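Thioredoxin family protein (Pseudomonas aeruginosa, PDB 1Z6N) is of unknown function but belongs to the thioredoxin family, which suggests a thiol redox role, and binds magnesium in the crystal. Local coordinates at residues F8-F14 against E87-I91; M1-L7 against D99-L104. All blocks are in the same frame, centred on the assembly; numbering follows the deposited sequence.

Contact 1 of 2, residues F8-F14 against E87-I91; sequences FDIGEDF and ELAII. With MG (magnesium ion), chain B.
With CG of Phe8 swung anti to its backbone nitrogen (chi1 -168°), the ring reaches across to the strand and lays one face on the methyl group of Ala89. The CB of Ala89 stands 3.6 Å from the ring centroid, a CH-pi contact 16° off the ring normal; a methyl is small enough to sit so close against the face of a flat ring. At the ring's edge, in its plane, the carbonyl oxygen of Glu87 approaches CE1, while the Glu87 carboxylate, on an extended chain, stands almost perpendicular to the ring.

Gly11, the first residue past the helix, lies against the strand; having no side chain, it brings its CA to 3.3 Å from Ile90 O and 4.0 Å from Ala89 CB. Glu12 then pairs with Ile90 as a single antiparallel, hydrogen-bonded bridge: Glu12 N to Ile90 O and Ile90 N to Glu12 O are both 2.8 Å. A water continues the link from Phe14 N to Leu88 O. Between Glu12 and Phe14, Asp13 caps the next helix through OD1, which accepts from Ala16 N, and binds the magnesium ion through OD2 at 2.1 Å; five waters complete the octahedral shell.

Strand 86-91 is the outermost strand on this side of the sheet, hydrogen-bonded along its other edge to strand 56-61, while Phe14 packs on helices 23-39 and 67-82.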
ATOM      1  N   PHE A   8      -4.768  -0.729 -13.544  1.00  7.98           N
ATOM      2  CA  PHE A   8      -4.947   0.472 -12.711  1.00  8.16           C
ATOM      3  C   PHE A   8      -6.299   1.161 -12.952  1.00  8.58           C
ATOM      4  O   PHE A   8      -6.994   1.599 -12.011  1.00  8.94           O
ATOM      5  CB  PHE A   8      -3.782   1.453 -12.929  1.00  8.91           C
ATOM      6  CG  PHE A   8      -3.734   2.559 -11.911  1.00  7.76           C
ATOM      7  CD1 PHE A   8      -3.056   2.384 -10.706  1.00  9.50           C
ATOM      8  CD2 PHE A   8      -4.374   3.771 -12.151  1.00  9.46           C
ATOM      9  CE1 PHE A   8      -3.024   3.387  -9.744  1.00 10.50           C
ATOM     10  CE2 PHE A   8      -4.328   4.784 -11.192  1.00  9.64           C
ATOM     11  CZ  PHE A   8      -3.659   4.583  -9.987  1.00  9.56           C
ATOM     12  N   ASP A   9      -6.687   1.206 -14.222  1.00  8.08           N
ATOM     13  CA  ASP A   9      -7.934   1.860 -14.623  1.00  9.22           C
ATOM     14  C   ASP A   9      -9.170   1.176 -14.013  1.00  9.04           C
ATOM     15  O   ASP A   9     -10.170   1.851 -13.728  1.00 10.16           O
ATOM     16  CB  ASP A   9      -8.025   1.894 -16.138  1.00 10.46           C
ATOM     17  CG  ASP A   9      -9.226   2.643 -16.617  1.00 17.39           C
ATOM     18  OD1 ASP A   9      -9.265   3.882 -16.421  1.00 22.64           O
ATOM     19  OD2 ASP A   9     -10.138   1.990 -17.184  1.00 24.20           O
ATOM     20  N   ILE A  10      -9.123  -0.145 -13.811  1.00  7.47           N
ATOM     21  CA  ILE A  10     -10.284  -0.840 -13.234  1.00  7.50           C
ATOM     22  C   ILE A  10     -10.193  -1.030 -11.710  1.00  7.46           C
ATOM     23  O   ILE A  10     -11.158  -1.447 -11.063  1.00  8.03           O
ATOM     24  CB  ILE A  10     -10.607  -2.199 -13.922  1.00  7.53           C
ATOM     25  CG1 ILE A  10      -9.448  -3.199 -13.752  1.00  6.96           C
ATOM     26  CG2 ILE A  10     -11.003  -1.974 -15.394  1.00  6.70           C
ATOM     27  CD1 ILE A  10      -9.893  -4.644 -13.883  1.00  8.31           C
ATOM     28  N   GLY A  11      -9.033  -0.725 -11.136  1.00  7.38           N
ATOM     29  CA  GLY A  11      -8.910  -0.742  -9.699  1.00  7.74           C
ATOM     30  C   GLY A  11      -9.836   0.288  -9.081  1.00  6.97           C
ATOM     31  O   GLY A  11     -10.167   1.319  -9.688  1.00  7.55           O
ATOM     32  N   GLU A  12     -10.260  -0.009  -7.864  1.00  7.84           N
ATOM     33  CA  GLU A  12     -11.089   0.940  -7.122  1.00  7.96           C
ATOM     34  C   GLU A  12     -10.254   1.931  -6.311  1.00  7.12           C
ATOM     35  O   GLU A  12      -9.144   1.606  -5.880  1.00  7.40           O
ATOM     36  CB  GLU A  12     -12.067   0.182  -6.233  1.00  9.67           C
ATOM     37  CG  GLU A  12     -12.988  -0.713  -7.081  1.00 12.33           C
ATOM     38  CD  GLU A  12     -14.254  -1.186  -6.382  1.00 18.52           C
ATOM     39  OE1 GLU A  12     -14.337  -2.408  -6.089  1.00 21.45           O
ATOM     40  OE2 GLU A  12     -15.179  -0.363  -6.163  1.00 13.06           O
ATOM     41  N   ASP A  13     -10.779   3.144  -6.116  1.00  6.61           N
ATOM     42  CA  ASP A  13     -10.102   4.065  -5.216  1.00  6.36           C
ATOM     43  C   ASP A  13     -10.263   3.588  -3.766  1.00  6.42           C
ATOM     44  O   ASP A  13     -11.086   2.719  -3.472  1.00  6.61           O
ATOM     45  CB  ASP A  13     -10.516   5.533  -5.437  1.00  6.38           C
ATOM     46  CG  ASP A  13     -12.001   5.761  -5.212  1.00  8.44           C
ATOM     47  OD1 ASP A  13     -12.528   5.337  -4.159  1.00  7.43           O
ATOM     48  OD2 ASP A  13     -12.653   6.395  -6.084  1.00  7.60           O
ATOM     49  N   PHE A  14      -9.453   4.140  -2.861  1.00  6.13           N
ATOM     50  CA  PHE A  14      -9.453   3.663  -1.484  1.00  6.57           C
ATOM     51  C   PHE A  14     -10.805   3.802  -0.813  1.00  6.32           C
ATOM     52  O   PHE A  14     -11.268   2.886  -0.109  1.00  6.67           O
ATOM     53  CB  PHE A  14      -8.370   4.358  -0.670  1.00  7.07           C
ATOM     54  CG  PHE A  14      -8.210   3.805   0.715  1.00  7.99           C
ATOM     55  CD1 PHE A  14      -7.641   2.536   0.905  1.00  8.80           C
ATOM     56  CD2 PHE A  14      -8.623   4.533   1.825  1.00  8.84           C
ATOM     57  CE1 PHE A  14      -7.486   2.016   2.205  1.00  9.93           C
ATOM     58  CE2 PHE A  14      -8.461   4.021   3.129  1.00  9.47           C
ATOM     59  CZ  PHE A  14      -7.893   2.764   3.302  1.00  9.28           C
ATOM     60  N   GLU A  87      -1.038   8.067  -6.231  1.00  9.89           N
ATOM     61  CA  GLU A  87      -2.424   7.600  -6.327  1.00 11.51           C
ATOM     62  C   GLU A  87      -2.500   6.075  -6.258  1.00 10.30           C
ATOM     63  O   GLU A  87      -1.747   5.403  -6.968  1.00 10.81           O
ATOM     64  CB  GLU A  87      -3.078   8.032  -7.648  1.00 11.53           C
ATOM     65  CG  GLU A  87      -4.592   7.708  -7.679  1.00 15.78           C
ATOM     66  CD  GLU A  87      -5.308   8.005  -9.011  1.00 16.04           C
ATOM     67  OE1 GLU A  87      -4.707   8.596  -9.928  1.00 21.44           O
ATOM     68  OE2 GLU A  87      -6.499   7.625  -9.120  1.00 23.59           O
ATOM     69  N   LEU A  88      -3.420   5.556  -5.436  1.00  9.89           N
ATOM     70  CA  LEU A  88      -3.674   4.109  -5.296  1.00 10.55           C
ATOM     71  C   LEU A  88      -4.893   3.711  -6.093  1.00  9.90           C
ATOM     72  O   LEU A  88      -5.889   4.433  -6.094  1.00  9.88           O
ATOM     73  CB  LEU A  88      -4.004   3.721  -3.837  1.00 11.72           C
ATOM     74  CG  LEU A  88      -2.953   3.581  -2.749  1.00 14.58           C
ATOM     75  CD1 LEU A  88      -2.307   4.928  -2.468  1.00 14.57           C
ATOM     76  CD2 LEU A  88      -3.595   3.034  -1.481  1.00 13.11           C
ATOM     77  N   ALA A  89      -4.821   2.532  -6.719  1.00  8.24           N
ATOM     78  CA  ALA A  89      -6.029   1.877  -7.243  1.00  7.89           C
ATOM     79  C   ALA A  89      -5.915   0.424  -6.849  1.00  8.26           C
ATOM     80  O   ALA A  89      -4.824  -0.162  -6.928  1.00  8.11           O
ATOM     81  CB  ALA A  89      -6.107   2.003  -8.739  1.00  9.59           C
ATOM     82  N   ILE A  90      -7.033  -0.175  -6.443  1.00  6.92           N
ATOM     83  CA  ILE A  90      -6.988  -1.505  -5.808  1.00  7.45           C
ATOM     84  C   ILE A  90      -7.833  -2.526  -6.572  1.00  8.02           C
ATOM     85  O   ILE A  90      -9.021  -2.305  -6.823  1.00  7.85           O
ATOM     86  CB  ILE A  90      -7.507  -1.403  -4.357  1.00  7.88           C
ATOM     87  CG1 ILE A  90      -6.633  -0.403  -3.575  1.00  8.91           C
ATOM     88  CG2 ILE A  90      -7.448  -2.740  -3.642  1.00  8.27           C
ATOM     89  CD1 ILE A  90      -7.360   0.277  -2.382  1.00 10.92           C
ATOM     90  N   ILE A  91      -7.172  -3.613  -6.972  1.00  7.56           N
ATOM     91  CA  ILE A  91      -7.822  -4.778  -7.598  1.00  7.80           C
ATOM     92  C   ILE A  91      -7.836  -5.932  -6.609  1.00  8.08           C
ATOM     93  O   ILE A  91      -7.218  -5.854  -5.533  1.00  7.84           O
ATOM     94  CB  ILE A  91      -7.101  -5.221  -8.883  1.00  7.75           C
ATOM     95  CG1 ILE A  91      -5.651  -5.644  -8.577  1.00  8.45           C
ATOM     96  CG2 ILE A  91      -7.174  -4.119  -9.930  1.00  8.83           C
ATOM     97  CD1 ILE A  91      -4.908  -6.272  -9.790  1.00  8.26           C
TER
HETATM   98 MG    MG B 301     -14.506   7.302  -6.161  1.00  6.28          MG
HETATM   99  O   HOH W   1     -15.010   6.415  -4.361  1.00  5.28           O
HETATM  100  O   HOH W   2      -7.303   5.697  -3.939  1.00  7.68           O
HETATM  101  O   HOH W   3     -16.322   8.252  -6.199  1.00  5.18           O
HETATM  102  O   HOH W   4     -15.078   5.776  -7.219  1.00  8.66           O
HETATM  103  O   HOH W   5     -13.876   8.357  -7.871  1.00  6.81           O
HETATM  104  O   HOH W   6     -13.632   8.963  -5.070  1.00  6.40           O

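Contact 2 of 2, residues M1-L7 against D99-L104; sequences MASYAEL and DLRQRL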
ATOM      1  N   MET A   1      -2.826 -10.763 -21.526  1.00 18.25           N
ATOM      2  CA  MET A   1      -2.177 -10.132 -20.325  1.00 18.22           C
ATOM      3  C   MET A   1      -2.577  -8.656 -20.278  1.00 16.74           C
ATOM      4  O   MET A   1      -2.183  -7.888 -21.163  1.00 17.51           O
ATOM      5  CB  MET A   1      -0.643 -10.289 -20.443  1.00 18.44           C
ATOM      6  CG  MET A   1       0.198  -9.755 -19.275  1.00 19.24           C
ATOM      7  SD  MET A   1       2.004  -9.839 -19.543  1.00 20.23           S
ATOM      8  CE  MET A   1       2.222  -8.559 -20.748  1.00 18.31           C
ATOM      9  N   ALA A   2      -3.370  -8.256 -19.278  1.00 14.88           N
ATOM     10  CA  ALA A   2      -3.777  -6.843 -19.179  1.00 13.38           C
ATOM     11  C   ALA A   2      -2.555  -5.975 -18.881  1.00 12.65           C
ATOM     12  O   ALA A   2      -1.674  -6.406 -18.137  1.00 13.84           O
ATOM     13  CB  ALA A   2      -4.846  -6.646 -18.103  1.00 13.29           C
ATOM     14  N   SER A   3      -2.493  -4.774 -19.461  1.00 11.34           N
ATOM     15  CA  SER A   3      -1.395  -3.854 -19.139  1.00  9.85           C
ATOM     16  C   SER A   3      -1.584  -3.330 -17.712  1.00  9.93           C
ATOM     17  O   SER A   3      -2.690  -3.374 -17.157  1.00 10.12           O
ATOM     18  CB  SER A   3      -1.343  -2.678 -20.115  1.00 10.41           C
ATOM     19  OG  SER A   3      -2.502  -1.858 -19.931  1.00  9.82           O
ATOM     20  N   TYR A   4      -0.518  -2.803 -17.115  1.00  9.61           N
ATOM     21  CA  TYR A   4      -0.665  -2.154 -15.816  1.00  8.89           C
ATOM     22  C   TYR A   4      -1.642  -0.974 -15.892  1.00  8.73           C
ATOM     23  O   TYR A   4      -2.394  -0.714 -14.941  1.00  9.12           O
ATOM     24  CB  TYR A   4       0.679  -1.665 -15.281  1.00  9.00           C
ATOM     25  CG  TYR A   4       1.614  -2.786 -14.890  1.00  8.65           C
ATOM     26  CD1 TYR A   4       1.201  -3.795 -14.038  1.00  9.13           C
ATOM     27  CD2 TYR A   4       2.918  -2.821 -15.364  1.00 10.03           C
ATOM     28  CE1 TYR A   4       2.057  -4.830 -13.661  1.00  9.73           C
ATOM     29  CE2 TYR A   4       3.794  -3.849 -14.995  1.00 10.92           C
ATOM     30  CZ  TYR A   4       3.355  -4.849 -14.140  1.00 10.28           C
ATOM     31  OH  TYR A   4       4.188  -5.877 -13.770  1.00 10.71           O
ATOM     32  N   ALA A   5      -1.634  -0.257 -17.015  1.00  8.66           N
ATOM     33  CA  ALA A   5      -2.575   0.865 -17.198  1.00  8.30           C
ATOM     34  C   ALA A   5      -4.014   0.370 -17.171  1.00  8.49           C
ATOM     35  O   ALA A   5      -4.859   0.973 -16.516  1.00  9.13           O
ATOM     36  CB  ALA A   5      -2.272   1.618 -18.495  1.00  8.67           C
ATOM     37  N   GLU A   6      -4.272  -0.747 -17.848  1.00  8.62           N
ATOM     38  CA  GLU A   6      -5.611  -1.342 -17.877  1.00  9.62           C
ATOM     39  C   GLU A   6      -6.058  -1.805 -16.487  1.00  8.50           C
ATOM     40  O   GLU A   6      -7.206  -1.576 -16.073  1.00  8.63           O
ATOM     41  CB  GLU A   6      -5.671  -2.501 -18.885  1.00  9.31           C
ATOM     42  CG  GLU A   6      -5.626  -2.001 -20.321  1.00 11.82           C
ATOM     43  CD  GLU A   6      -5.510  -3.097 -21.358  1.00 12.52           C
ATOM     44  OE1 GLU A   6      -4.967  -4.188 -21.068  1.00 12.64           O
ATOM     45  OE2 GLU A   6      -5.954  -2.848 -22.505  1.00 18.71           O
ATOM     46  N   LEU A   7      -5.149  -2.446 -15.756  1.00  8.24           N
ATOM     47  CA  LEU A   7      -5.460  -2.893 -14.400  1.00  7.95           C
ATOM     48  C   LEU A   7      -5.652  -1.721 -13.460  1.00  8.58           C
ATOM     49  O   LEU A   7      -6.598  -1.695 -12.665  1.00  8.28           O
ATOM     50  CB  LEU A   7      -4.336  -3.779 -13.853  1.00  7.88           C
ATOM     51  CG  LEU A   7      -4.188  -5.114 -14.596  1.00  8.32           C
ATOM     52  CD1 LEU A   7      -2.916  -5.830 -14.164  1.00 11.15           C
ATOM     53  CD2 LEU A   7      -5.424  -6.005 -14.330  1.00  8.58           C
ATOM     54  N   ASP A  99      -3.741 -12.529 -13.262  1.00 11.28           N
ATOM     55  CA  ASP A  99      -3.043 -11.700 -14.249  1.00 11.60           C
ATOM     56  C   ASP A  99      -1.712 -11.101 -13.827  1.00 11.82           C
ATOM     57  O   ASP A  99      -1.053 -10.463 -14.657  1.00 13.05           O
ATOM     58  CB  ASP A  99      -3.942 -10.592 -14.772  1.00 13.73           C
ATOM     59  CG  ASP A  99      -3.942 -10.509 -16.286  1.00 15.25           C
ATOM     60  OD1 ASP A  99      -3.247 -11.310 -16.979  1.00 17.72           O
ATOM     61  OD2 ASP A  99      -4.684  -9.645 -16.776  1.00 17.43           O
ATOM     62  N   LEU A 100      -1.306 -11.298 -12.573  1.00  9.61           N
ATOM     63  CA  LEU A 100      -0.025 -10.754 -12.120  1.00  9.48           C
ATOM     64  C   LEU A 100       0.975 -11.810 -11.666  1.00  9.33           C
ATOM     65  O   LEU A 100       2.183 -11.573 -11.712  1.00  8.54           O
ATOM     66  CB  LEU A 100      -0.228  -9.748 -10.980  1.00  9.56           C
ATOM     67  CG  LEU A 100      -0.881  -8.425 -11.365  1.00 10.38           C
ATOM     68  CD1 LEU A 100      -1.139  -7.593 -10.122  1.00 11.93           C
ATOM     69  CD2 LEU A 100       0.006  -7.670 -12.388  1.00 12.87           C
ATOM     70  N   ARG A 101       0.486 -12.957 -11.196  1.00  8.97           N
ATOM     71  CA  ARG A 101       1.379 -13.907 -10.519  1.00 11.27           C
ATOM     72  C   ARG A 101       2.548 -14.340 -11.405  1.00 11.73           C
ATOM     73  O   ARG A 101       3.709 -14.252 -11.001  1.00 12.55           O
ATOM     74  CB  ARG A 101       0.590 -15.104  -9.973  1.00 11.61           C
ATOM     75  CG  ARG A 101       1.318 -15.838  -8.845  1.00 15.50           C
ATOM     76  CD  ARG A 101       0.726 -17.220  -8.627  1.00 18.78           C
ATOM     77  NE  ARG A 101       1.017 -18.084  -9.762  1.00 23.49           N
ATOM     78  CZ  ARG A 101       0.431 -19.249 -10.003  1.00 28.34           C
ATOM     79  NH1 ARG A 101      -0.528 -19.698  -9.192  1.00 29.40           N
ATOM     80  NH2 ARG A 101       0.803 -19.958 -11.072  1.00 29.30           N
ATOM     81  N   GLN A 102       2.246 -14.770 -12.619  1.00 11.92           N
ATOM     82  CA  GLN A 102       3.298 -15.278 -13.508  1.00 12.35           C
ATOM     83  C   GLN A 102       4.171 -14.144 -14.031  1.00 11.92           C
ATOM     84  O   GLN A 102       5.388 -14.279 -14.132  1.00 10.90           O
ATOM     85  CB  GLN A 102       2.701 -16.108 -14.637  1.00 14.05           C
ATOM     86  CG  GLN A 102       2.121 -17.455 -14.172  1.00 16.03           C
ATOM     87  CD  GLN A 102       3.172 -18.557 -14.040  1.00 18.21           C
ATOM     88  OE1 GLN A 102       3.058 -19.613 -14.663  1.00 21.25           O
ATOM     89  NE2 GLN A 102       4.192 -18.320 -13.215  1.00 18.65           N
ATOM     90  N   ARG A 103       3.537 -13.022 -14.343  1.00 10.63           N
ATOM     91  CA  ARG A 103       4.227 -11.825 -14.783  1.00 10.77           C
ATOM     92  C   ARG A 103       5.319 -11.374 -13.775  1.00  9.88           C
ATOM     93  O   ARG A 103       6.416 -10.942 -14.152  1.00  9.67           O
ATOM     94  CB  ARG A 103       3.175 -10.737 -14.956  1.00 12.61           C
ATOM     95  CG  ARG A 103       3.715  -9.492 -15.513  1.00 13.44           C
ATOM     96  CD  ARG A 103       2.618  -8.452 -15.555  1.00 13.27           C
ATOM     97  NE  ARG A 103       3.082  -7.395 -16.433  1.00 14.30           N
ATOM     98  CZ  ARG A 103       2.301  -6.595 -17.151  1.00 15.23           C
ATOM     99  NH1 ARG A 103       0.968  -6.709 -17.107  1.00 14.09           N
ATOM    100  NH2 ARG A 103       2.875  -5.670 -17.913  1.00 13.08           N
ATOM    101  N   LEU A 104       5.009 -11.520 -12.496  1.00  9.00           N
ATOM    102  CA  LEU A 104       5.880 -11.090 -11.412  1.00  8.48           C
ATOM    103  C   LEU A 104       6.721 -12.224 -10.856  1.00  9.04           C
ATOM    104  O   LEU A 104       7.457 -12.008  -9.890  1.00  9.67           O
ATOM    105  CB  LEU A 104       5.033 -10.507 -10.265  1.00  8.67           C
ATOM    106  CG  LEU A 104       4.227  -9.249 -10.615  1.00  8.64           C
ATOM    107  CD1 LEU A 104       3.229  -8.917  -9.503  1.00  8.71           C
ATOM    108  CD2 LEU A 104       5.123  -8.027 -10.917  1.00  9.42           C
TER
HETATM  109  O   HOH W   7       1.931  -3.113 -18.883  1.00 10.65           O
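Stacking dominates where Arg103 meets Tyr4. The guanidinium lies flat on one face of the phenol ring, centres 3.8 Å apart and planes 20° from parallel, a cation-pi arrangement offset toward the rim. The Arg103 chain leaves trans to its own N (chi1 -175°) and runs straight to NE, which delivers the planar group over the ring rather than beside it. On its opposite face lies the sulfur of Met1, 4.0 Å from Arg103 CZ; the flexible, polarisable Met1 side chain crosses the arginine at about a right angle. The guanidinium is thus sandwiched between an aromatic ring and a thioether.

Hydrogen bonds tie the polar edges. Ala2 N donates to Asp99 OD2 over 3.1 Å, meeting the carboxylate from above its plane. Arg103 NH1 gives a weak bond to Ala2 O, 2.9 Å long but bent to 126°, and NH2 shares a water with Tyr4 N. Within the N-terminal segment Ser3 and Glu6 form a capping box: Ser3 OG accepts from Glu6 N, and Glu6 OE1 from Ser3 N, closing the first turn of helix 4-10.

The remaining contacts are apolar. Leu100 CD2 touches the edge of the Tyr4 ring at CE1, 3.7 Å away, and Leu7 CD1 at 3.9 Å; this single methyl fills the place between Tyr4 and Leu7. Leu104 CD2 approaches Tyr4 OH, and Tyr4 itself packs on Leu115, Leu117 and Leu123 of the sheet.

The guanidinium is probably stabilised by the pi face of Tyr4, with contact to the Met1 sulfur and hydrogen bonds to Ala2 O and a water, whereas the Asp99 carboxylate, bonded to a backbone N-H, would help to hold the chain terminus in place.

Overall arrangement
Helix 4-10 serves both contacts: its first turn and the residues before it meet 99-104 in contact 2, and its last turn and the exit from it meet strand 86-91 in contact 1. The centres are about 14 Å apart, yet the two join directly, Ile91 CG2 lying 3.7 Å from Leu7 O and Ile91 CD1 4.0 Å from Leu100 CD1. Contact 2 joins the chain terminus to the loop after helix 93-99, while contact 1 carries the following residues along the sheet edge to Asp13 and the magnesium ion. The Ile90 side chain is close to, but not in contact with, Cys66 and Cys69, whose CxxC spacing at a helix start resembles a thioredoxin active site; contact 2 has no part in the metal site.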